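Local coordinates for protein phosphonopyruvate hydrolase (Variovorax sp., PDB 2DUA) that hydrolyses 3-phosphonopyruvate to pyruvate and phosphate with the help of a divalent metal cation such as cobalt, magnesium or manganese, at residues G43-A48 and N236-A241; G37-S42 and S72-P77; E157-G162 and I183-R188. All coordinates share one frame; numbering follows the deposited sequence.

Interaction 1 of 3, residues G43-A48 and N236-A241; sequences GFELSA and NHAIRA. With OXL (oxalate ion), chain C.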
loop_
_atom_site.group_PDB
_atom_site.type_symbol
_atom_site.label_atom_id
_atom_site.label_comp_id
_atom_site.label_asym_id
_atom_site.label_seq_id
_atom_site.Cartn_x
_atom_site.Cartn_y
_atom_site.Cartn_z
ATOM N N GLY A 43 -13.858 -10.660 4.797
ATOM C CA GLY A 43 -12.595 -10.491 5.507
ATOM C C GLY A 43 -12.074 -11.901 5.731
ATOM O O GLY A 43 -10.885 -12.147 5.762
ATOM N N PHE A 44 -12.975 -12.858 5.935
ATOM C CA PHE A 44 -12.495 -14.235 6.156
ATOM C C PHE A 44 -11.776 -14.735 4.883
ATOM O O PHE A 44 -10.681 -15.312 4.973
ATOM C CB PHE A 44 -13.669 -15.181 6.503
ATOM C CG PHE A 44 -13.255 -16.652 6.590
ATOM C CD1 PHE A 44 -12.656 -17.168 7.722
ATOM C CD2 PHE A 44 -13.447 -17.493 5.496
ATOM C CE1 PHE A 44 -12.256 -18.517 7.767
ATOM C CE2 PHE A 44 -13.060 -18.826 5.525
ATOM C CZ PHE A 44 -12.465 -19.340 6.664
ATOM N N GLU A 45 -12.380 -14.530 3.698
ATOM C CA GLU A 45 -11.665 -15.006 2.514
ATOM C C GLU A 45 -10.361 -14.247 2.267
ATOM O O GLU A 45 -9.366 -14.843 1.820
ATOM C CB GLU A 45 -12.527 -14.915 1.254
ATOM C CG GLU A 45 -13.656 -15.991 1.197
ATOM C CD GLU A 45 -13.832 -16.530 -0.238
ATOM O OE1 GLU A 45 -13.257 -15.919 -1.150
ATOM O OE2 GLU A 45 -14.520 -17.547 -0.472
ATOM N N LEU A 46 -10.342 -12.930 2.498
ATOM C CA LEU A 46 -9.048 -12.215 2.240
ATOM C C LEU A 46 -7.949 -12.657 3.218
ATOM O O LEU A 46 -6.799 -12.935 2.812
ATOM C CB LEU A 46 -9.250 -10.707 2.307
ATOM C CG LEU A 46 -8.026 -9.901 1.838
ATOM C CD1 LEU A 46 -7.681 -10.122 0.351
ATOM C CD2 LEU A 46 -8.346 -8.440 2.125
ATOM N N SER A 47 -8.269 -12.728 4.513
ATOM C CA SER A 47 -7.264 -13.175 5.466
ATOM C C SER A 47 -6.863 -14.655 5.117
ATOM O O SER A 47 -5.686 -15.016 5.202
ATOM C CB SER A 47 -7.821 -13.011 6.908
ATOM O OG SER A 47 -8.918 -13.880 7.059
ATOM N N ALA A 48 -7.810 -15.513 4.681
ATOM C CA ALA A 48 -7.426 -16.902 4.334
ATOM C C ALA A 48 -6.435 -16.913 3.140
ATOM O O ALA A 48 -5.458 -17.670 3.156
ATOM C CB ALA A 48 -8.664 -17.737 4.003
ATOM N N ASN A 236 -17.833 -18.242 1.977
ATOM C CA ASN A 236 -16.431 -18.637 1.828
ATOM C C ASN A 236 -16.217 -19.722 0.798
ATOM O O ASN A 236 -15.238 -20.436 0.857
ATOM C CB ASN A 236 -15.966 -19.170 3.164
ATOM C CG ASN A 236 -16.881 -20.253 3.690
ATOM O OD1 ASN A 236 -16.972 -20.445 4.892
ATOM N ND2 ASN A 236 -17.585 -20.952 2.806
ATOM N N HIS A 237 -17.161 -19.878 -0.117
ATOM C CA HIS A 237 -17.047 -20.949 -1.086
ATOM C C HIS A 237 -15.988 -20.750 -2.151
ATOM O O HIS A 237 -15.518 -21.738 -2.733
ATOM C CB HIS A 237 -18.416 -21.188 -1.716
ATOM C CG HIS A 237 -19.482 -21.441 -0.688
ATOM N ND1 HIS A 237 -20.143 -20.419 -0.038
ATOM C CD2 HIS A 237 -19.843 -22.590 -0.054
ATOM C CE1 HIS A 237 -20.848 -20.929 0.964
ATOM N NE2 HIS A 237 -20.685 -22.247 0.973
ATOM N N ALA A 238 -15.588 -19.500 -2.407
ATOM C CA ALA A 238 -14.599 -19.269 -3.471
ATOM C C ALA A 238 -13.234 -19.717 -2.983
ATOM O O ALA A 238 -12.496 -20.399 -3.716
ATOM C CB ALA A 238 -14.544 -17.778 -3.858
ATOM N N ILE A 239 -12.894 -19.338 -1.752
ATOM C CA ILE A 239 -11.591 -19.726 -1.252
ATOM C C ILE A 239 -11.575 -21.253 -1.071
ATOM O O ILE A 239 -10.562 -21.881 -1.287
ATOM C CB ILE A 239 -11.204 -18.945 0.111
ATOM C CG1 ILE A 239 -9.700 -19.034 0.379
ATOM C CG2 ILE A 239 -11.952 -19.503 1.266
ATOM C CD1 ILE A 239 -8.883 -18.219 -0.593
ATOM N N ARG A 240 -12.709 -21.851 -0.696
ATOM C CA ARG A 240 -12.709 -23.306 -0.492
ATOM C C ARG A 240 -12.544 -24.040 -1.831
ATOM O O ARG A 240 -11.757 -24.988 -1.920
ATOM C CB ARG A 240 -13.982 -23.746 0.244
ATOM C CG ARG A 240 -13.917 -23.366 1.757
ATOM C CD ARG A 240 -15.364 -23.327 2.351
ATOM N NE ARG A 240 -15.944 -24.683 2.460
ATOM C CZ ARG A 240 -17.250 -24.895 2.649
ATOM N NH1 ARG A 240 -18.085 -23.852 2.745
ATOM N NH2 ARG A 240 -17.710 -26.128 2.753
ATOM N N ALA A 241 -13.253 -23.579 -2.853
ATOM C CA ALA A 241 -13.159 -24.193 -4.165
ATOM C C ALA A 241 -11.697 -24.072 -4.677
ATOM O O ALA A 241 -11.115 -25.049 -5.184
ATOM C CB ALA A 241 -14.163 -23.491 -5.165
HETATM C C1 OXL C . -16.834 -13.212 6.250
HETATM C C2 OXL C . -17.933 -13.055 7.222
HETATM O O1 OXL C . -17.045 -13.896 5.165
HETATM O O2 OXL C . -17.820 -12.159 8.113
HETATM O O3 OXL C . -15.753 -12.654 6.531
HETATM O O4 OXL C . -18.942 -13.784 7.121
#
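E45 and N236 bring the two backbones closest, their CA atoms 6.0 Å apart, while the axes of segments 43-48 and 237-241 run 29° from parallel at a closest approach of 9.6 Å. E45 carries the polar part: the bend at chi2 (-141°) brings OE2 to the first turn of the second helix, the side chains of E45 and I239 running past one another in opposite senses. There the backbone N of I239 donates to OE2 at 2.7 Å, an almost straight bond (166°) that arrives from above the carboxylate plane. OE1 is bonded by H23 ND1, so both carboxylate oxygens are engaged. An alanine in place of E45 would probably leave the buried I239 N-H and H23 without this acceptor and open a gap beside I239. Apolar contacts lie beside it. F44 meets N236 CB obliquely through CE2 at 3.8 Å, and A48 CB touches I239 CG1 at 4.0 Å. At the other end of F44 its backbone N donates to oxalate O3 at 2.8 Å. The contact thus joins helix 43-49, which follows barrel strand 38-41, to the start of helix 237-256 after strand 229-234, with Q276 and I272 of the second subunit packed on F44 and A48.

Interaction 2 of 3, residues G37-S42 and S72-P77; sequences GGIWGS and STVSIP. With OXL (oxalate ion), chain C; XYS (alpha-D-xylopyranose), chain B.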
loop_
_atom_site.group_PDB
_atom_site.type_symbol
_atom_site.label_atom_id
_atom_site.label_comp_id
_atom_site.label_asym_id
_atom_site.label_seq_id
_atom_site.Cartn_x
_atom_site.Cartn_y
_atom_site.Cartn_z
ATOM N N GLY A 37 -25.932 -11.796 -7.874
ATOM C CA GLY A 37 -26.359 -10.403 -7.829
ATOM C C GLY A 37 -25.291 -9.434 -7.374
ATOM O O GLY A 37 -25.218 -8.315 -7.866
ATOM N N GLY A 38 -24.464 -9.876 -6.434
ATOM C CA GLY A 38 -23.435 -9.004 -5.904
ATOM C C GLY A 38 -22.194 -9.772 -5.436
ATOM O O GLY A 38 -22.153 -11.005 -5.466
ATOM N N ILE A 39 -21.155 -9.023 -5.066
ATOM C CA ILE A 39 -19.927 -9.614 -4.557
ATOM C C ILE A 39 -19.866 -9.351 -3.059
ATOM O O ILE A 39 -20.231 -8.258 -2.631
ATOM C CB ILE A 39 -18.672 -8.915 -5.147
ATOM C CG1 ILE A 39 -18.645 -9.080 -6.671
ATOM C CG2 ILE A 39 -17.366 -9.490 -4.495
ATOM C CD1 ILE A 39 -18.773 -10.571 -7.212
ATOM N N TRP A 40 -19.370 -10.325 -2.276
ATOM C CA TRP A 40 -19.181 -10.167 -0.834
ATOM C C TRP A 40 -17.644 -10.036 -0.606
ATOM O O TRP A 40 -16.893 -10.987 -0.832
ATOM C CB TRP A 40 -19.785 -11.393 -0.105
ATOM C CG TRP A 40 -19.410 -11.633 1.389
ATOM C CD1 TRP A 40 -18.987 -12.819 1.921
ATOM C CD2 TRP A 40 -19.547 -10.720 2.517
ATOM N NE1 TRP A 40 -18.847 -12.716 3.293
ATOM C CE2 TRP A 40 -19.189 -11.439 3.677
ATOM C CE3 TRP A 40 -19.937 -9.369 2.649
ATOM C CZ2 TRP A 40 -19.211 -10.870 4.936
ATOM C CZ3 TRP A 40 -19.959 -8.796 3.917
ATOM C CH2 TRP A 40 -19.600 -9.548 5.051
ATOM N N GLY A 41 -17.202 -8.862 -0.163
ATOM C CA GLY A 41 -15.780 -8.620 0.069
ATOM C C GLY A 41 -15.447 -9.125 1.458
ATOM O O GLY A 41 -15.223 -8.367 2.371
ATOM N N SER A 42 -15.430 -10.456 1.566
ATOM C CA SER A 42 -15.213 -11.205 2.791
ATOM C C SER A 42 -13.844 -11.012 3.497
ATOM O O SER A 42 -12.779 -11.221 2.852
ATOM C CB SER A 42 -15.378 -12.692 2.437
ATOM O OG SER A 42 -15.072 -13.431 3.583
ATOM N N SER A 72 -13.531 -1.893 -9.245
ATOM C CA SER A 72 -13.153 -1.329 -10.532
ATOM C C SER A 72 -13.154 -2.434 -11.615
ATOM O O SER A 72 -12.988 -2.170 -12.796
ATOM C CB SER A 72 -11.776 -0.643 -10.383
ATOM O OG SER A 72 -10.781 -1.627 -10.112
ATOM N N THR A 73 -13.399 -3.666 -11.216
ATOM C CA THR A 73 -13.428 -4.795 -12.158
ATOM C C THR A 73 -14.844 -5.275 -12.529
ATOM O O THR A 73 -15.088 -5.672 -13.666
ATOM C CB THR A 73 -12.670 -5.990 -11.528
ATOM O OG1 THR A 73 -11.322 -5.586 -11.305
ATOM C CG2 THR A 73 -12.675 -7.275 -12.444
ATOM N N VAL A 74 -15.758 -5.275 -11.561
ATOM C CA VAL A 74 -17.126 -5.812 -11.808
ATOM C C VAL A 74 -18.160 -4.693 -11.964
ATOM O O VAL A 74 -17.915 -3.557 -11.557
ATOM C CB VAL A 74 -17.573 -6.787 -10.644
ATOM C CG1 VAL A 74 -16.621 -7.975 -10.536
ATOM C CG2 VAL A 74 -17.654 -6.053 -9.344
ATOM N N SER A 75 -19.313 -5.005 -12.560
ATOM C CA SER A 75 -20.328 -3.973 -12.741
ATOM C C SER A 75 -21.475 -4.179 -11.757
ATOM O O SER A 75 -22.390 -3.383 -11.717
ATOM C CB SER A 75 -20.844 -3.976 -14.213
ATOM O OG SER A 75 -21.564 -5.180 -14.467
ATOM N N ILE A 76 -21.384 -5.207 -10.912
ATOM C CA ILE A 76 -22.449 -5.483 -9.970
ATOM C C ILE A 76 -22.073 -4.923 -8.588
ATOM O O ILE A 76 -20.916 -4.677 -8.339
ATOM C CB ILE A 76 -22.708 -6.996 -9.893
ATOM C CG1 ILE A 76 -21.420 -7.718 -9.542
ATOM C CG2 ILE A 76 -23.260 -7.482 -11.210
ATOM C CD1 ILE A 76 -21.599 -9.240 -9.234
ATOM N N PRO A 77 -23.049 -4.710 -7.686
ATOM C CA PRO A 77 -22.703 -4.162 -6.369
ATOM C C PRO A 77 -21.762 -4.983 -5.479
ATOM O O PRO A 77 -21.819 -6.209 -5.412
ATOM C CB PRO A 77 -24.074 -3.969 -5.706
ATOM C CG PRO A 77 -25.021 -3.891 -6.872
ATOM C CD PRO A 77 -24.501 -4.949 -7.761
HETATM C C1 OXL C . -16.834 -13.212 6.250
HETATM C C2 OXL C . -17.933 -13.055 7.222
HETATM O O1 OXL C . -17.045 -13.896 5.165
HETATM O O2 OXL C . -17.820 -12.159 8.113
HETATM O O3 OXL C . -15.753 -12.654 6.531
HETATM O O4 OXL C . -18.942 -13.784 7.121
HETATM C C1 XYS B . -19.227 -6.328 -17.679
HETATM C C2 XYS B . -18.453 -5.318 -18.463
HETATM C C3 XYS B . -18.772 -3.898 -17.972
HETATM C C4 XYS B . -20.302 -3.613 -17.946
HETATM C C5 XYS B . -21.206 -4.782 -17.517
HETATM O O1 XYS B . -18.897 -6.459 -16.313
HETATM O O2 XYS B . -17.051 -5.559 -18.329
HETATM O O3 XYS B . -18.077 -2.921 -18.766
HETATM O O4 XYS B . -20.725 -2.347 -17.413
HETATM O O5 XYS B . -20.652 -6.118 -17.802
#
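I39 and I76 meet at about a right angle, their CD1 atoms 3.7 Å apart, and the same I76 methyl reaches over to the CA of G38. With CG1 set between the backbone N and the carbonyl carbon (chi1 56°) and the chain then extended, I76 carries CD1 forward to the strand. There it meets both CD1 and CG1 of I39, while V74 crosses I39 obliquely at a longer distance, its CG2 4.2 Å from I39 CG1. The backbone adds the polar tie: I39 N donates to P77 O at 2.9 Å; the bond is nearly straight at the hydrogen (165°), and the N approaches close to the line of the P77 carbonyl. Close by, G38 CA lies 3.3 Å from P77 O, a tight spot where a side chain at G38 would come very near that oxygen. W40 points away from the loop and presents its ring edge to the oxalate: NE1 donates to O1 at 2.9 Å, with a bent angle of 140°. S42 OG donates to the same O1 at 2.6 Å, giving this oxygen two donors. Residues 72-77 link helix 60-71 to strand 78-81, so the contact closes a beta-alpha-beta crossover of the TIM barrel of the PEP mutase family, with the substrate-binding residues W40, G41 and S42 at the C-terminal end of strand 38-41.

Interaction 3 of 3, residues E157-G162 and I183-R188; sequences EALIAG and ILIHSR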
loop_
_atom_site.group_PDB
_atom_site.type_symbol
_atom_site.label_atom_id
_atom_site.label_comp_id
_atom_site.label_asym_id
_atom_site.label_seq_id
_atom_site.Cartn_x
_atom_site.Cartn_y
_atom_site.Cartn_z
ATOM N N GLU A 157 -24.528 -10.474 16.383
ATOM C CA GLU A 157 -23.849 -11.693 16.757
ATOM C C GLU A 157 -24.377 -12.260 18.072
ATOM O O GLU A 157 -23.708 -13.116 18.670
ATOM C CB GLU A 157 -22.334 -11.422 16.886
ATOM C CG GLU A 157 -21.644 -11.189 15.502
ATOM C CD GLU A 157 -21.517 -12.471 14.728
ATOM O OE1 GLU A 157 -20.699 -13.324 15.133
ATOM O OE2 GLU A 157 -22.246 -12.651 13.737
ATOM N N ALA A 158 -25.555 -11.791 18.512
ATOM C CA ALA A 158 -26.129 -12.239 19.788
ATOM C C ALA A 158 -26.401 -13.755 19.896
ATOM O O ALA A 158 -26.242 -14.324 20.975
ATOM C CB ALA A 158 -27.393 -11.433 20.129
ATOM N N LEU A 159 -26.806 -14.398 18.805
ATOM C CA LEU A 159 -27.045 -15.838 18.830
ATOM C C LEU A 159 -25.713 -16.591 19.006
ATOM O O LEU A 159 -25.633 -17.505 19.807
ATOM C CB LEU A 159 -27.737 -16.294 17.554
ATOM C CG LEU A 159 -29.129 -15.675 17.370
ATOM C CD1 LEU A 159 -29.808 -16.068 16.050
ATOM C CD2 LEU A 159 -30.004 -16.180 18.497
ATOM N N ILE A 160 -24.682 -16.174 18.264
ATOM C CA ILE A 160 -23.353 -16.758 18.320
ATOM C C ILE A 160 -22.799 -16.570 19.764
ATOM O O ILE A 160 -22.159 -17.443 20.331
ATOM C CB ILE A 160 -22.375 -16.027 17.346
ATOM C CG1 ILE A 160 -22.881 -16.066 15.896
ATOM C CG2 ILE A 160 -21.033 -16.650 17.458
ATOM C CD1 ILE A 160 -23.100 -17.436 15.359
ATOM N N ALA A 161 -23.080 -15.419 20.346
ATOM C CA ALA A 161 -22.604 -15.111 21.677
ATOM C C ALA A 161 -23.357 -15.908 22.709
ATOM O O ALA A 161 -23.042 -15.816 23.875
ATOM C CB ALA A 161 -22.784 -13.633 21.963
ATOM N N GLY A 162 -24.367 -16.654 22.284
ATOM C CA GLY A 162 -25.162 -17.431 23.213
ATOM C C GLY A 162 -26.059 -16.596 24.111
ATOM O O GLY A 162 -26.380 -17.031 25.208
ATOM N N ILE A 183 -30.455 -6.146 8.447
ATOM C CA ILE A 183 -29.889 -6.779 9.611
ATOM C C ILE A 183 -29.395 -8.147 9.185
ATOM O O ILE A 183 -30.143 -8.922 8.605
ATOM C CB ILE A 183 -30.970 -6.953 10.765
ATOM C CG1 ILE A 183 -31.476 -5.565 11.257
ATOM C CG2 ILE A 183 -30.342 -7.745 11.907
ATOM C CD1 ILE A 183 -30.280 -4.603 11.732
ATOM N N LEU A 184 -28.136 -8.429 9.465
ATOM C CA LEU A 184 -27.576 -9.729 9.102
ATOM C C LEU A 184 -27.566 -10.507 10.411
ATOM O O LEU A 184 -26.958 -10.063 11.389
ATOM C CB LEU A 184 -26.161 -9.539 8.548
ATOM C CG LEU A 184 -25.505 -10.783 7.941
ATOM C CD1 LEU A 184 -24.284 -10.363 7.144
ATOM C CD2 LEU A 184 -25.146 -11.801 9.046
ATOM N N ILE A 185 -28.243 -11.647 10.441
ATOM C CA ILE A 185 -28.304 -12.452 11.650
ATOM C C ILE A 185 -27.587 -13.772 11.384
ATOM O O ILE A 185 -27.763 -14.385 10.356
ATOM C CB ILE A 185 -29.772 -12.678 12.109
ATOM C CG1 ILE A 185 -29.766 -13.558 13.344
ATOM C CG2 ILE A 185 -30.657 -13.234 10.943
ATOM C CD1 ILE A 185 -29.235 -12.797 14.601
ATOM N N HIS A 186 -26.761 -14.185 12.330
ATOM C CA HIS A 186 -25.938 -15.360 12.137
ATOM C C HIS A 186 -26.089 -16.400 13.255
ATOM O O HIS A 186 -26.286 -16.037 14.396
ATOM C CB HIS A 186 -24.485 -14.866 12.063
ATOM C CG HIS A 186 -23.569 -15.809 11.357
ATOM N ND1 HIS A 186 -23.862 -16.333 10.116
ATOM C CD2 HIS A 186 -22.411 -16.396 11.753
ATOM C CE1 HIS A 186 -22.933 -17.213 9.781
ATOM N NE2 HIS A 186 -22.042 -17.273 10.757
ATOM N N SER A 187 -25.948 -17.678 12.897
ATOM C CA SER A 187 -26.043 -18.796 13.832
ATOM C C SER A 187 -24.890 -19.783 13.631
ATOM O O SER A 187 -24.420 -19.949 12.519
ATOM C CB SER A 187 -27.334 -19.581 13.608
ATOM O OG SER A 187 -27.466 -20.596 14.577
ATOM N N ARG A 188 -24.470 -20.448 14.702
ATOM C CA ARG A 188 -23.408 -21.460 14.601
ATOM C C ARG A 188 -24.013 -22.830 15.039
ATOM O O ARG A 188 -23.320 -23.848 15.082
ATOM C CB ARG A 188 -22.223 -21.110 15.508
ATOM C CG ARG A 188 -22.377 -21.708 16.890
ATOM C CD ARG A 188 -21.845 -20.833 17.994
ATOM N NE ARG A 188 -20.454 -20.439 17.804
ATOM C CZ ARG A 188 -19.761 -19.787 18.731
ATOM N NH1 ARG A 188 -20.330 -19.471 19.890
ATOM N NH2 ARG A 188 -18.506 -19.447 18.504
HETATM O O HOH W 1 -25.945 -13.891 15.983
HETATM O O HOH W 2 -25.554 -19.781 17.394
#
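I160 meets R188 through its CG2 branch, an aliphatic group against a guanidinium face: the methyl sits over the centre of one face of the R188 guanidinium, 3.6 Å above its plane, while CD1 turns to the backbone and lies 3.4 Å from S187 C. With CG1 anti to the carbonyl carbon (chi1 -58°), the two branches part, one for the arginine and one for the chain that leads to it. CD1 also meets H186 CD2 at 3.8 Å, obliquely to the ring. Between purely apolar side chains, L159 and I185 cross at about a right angle, their CD1 atoms 3.6 Å apart, and L159 CB rests near the carbonyl oxygen of H186.

The setting is the C-terminal end of a TIM barrel, where loops carry the active-site residues: segment 157-162 follows strand 151-156, its residues L159 to G162 forming a type I beta turn, and segment 183-188 takes in the end of strand 182-185 and the loop that follows. H186 and R188 belong to the substrate-binding site.

No direct hydrogen bond joins the segments, and water supplies the polar links. One water accepts from L159 N and donates to H186 O at 2.7 Å. A second accepts from R188 N at 3.0 Å and makes a weak bond to L159 O.

Among the charged and polar side chains, E157 and H186 lie side by side and point the same way, with carboxylate and ring planes 22° apart; OE2 comes to 3.6 Å of H186 CB. The main partner of that carboxylate is R155, a substrate-binding residue whose NE forms a salt bridge with OE2, consistent with E157 helping, from the second shell, to hold R155 in place. The CB of S187 points away from segment 157-162, and its OG bonds with E194 and Y215.

Interactions 1 and 2 are buried, their centres about 10 Å and 9 Å from the centre of the chain, whereas interaction 3, at about 16 Å, is only partly buried and has the exposed R188 at its margin. Interactions 1 and 2 adjoin in sequence at residues 42 and 43 and both touch the oxalate; interactions 2 and 3 reach the same barrel sheet through different strands. The chemistry follows place: a carboxylate grips a helix start in interaction 1, a backbone bond and aliphatic side chains join strand to loop in interaction 2, and interaction 3 combines aliphatic packing, a methyl on a guanidinium face and two bridging waters. The second subunit packs widely on interaction 1, reaches interaction 2 at T73 alone, and does not touch interaction 3.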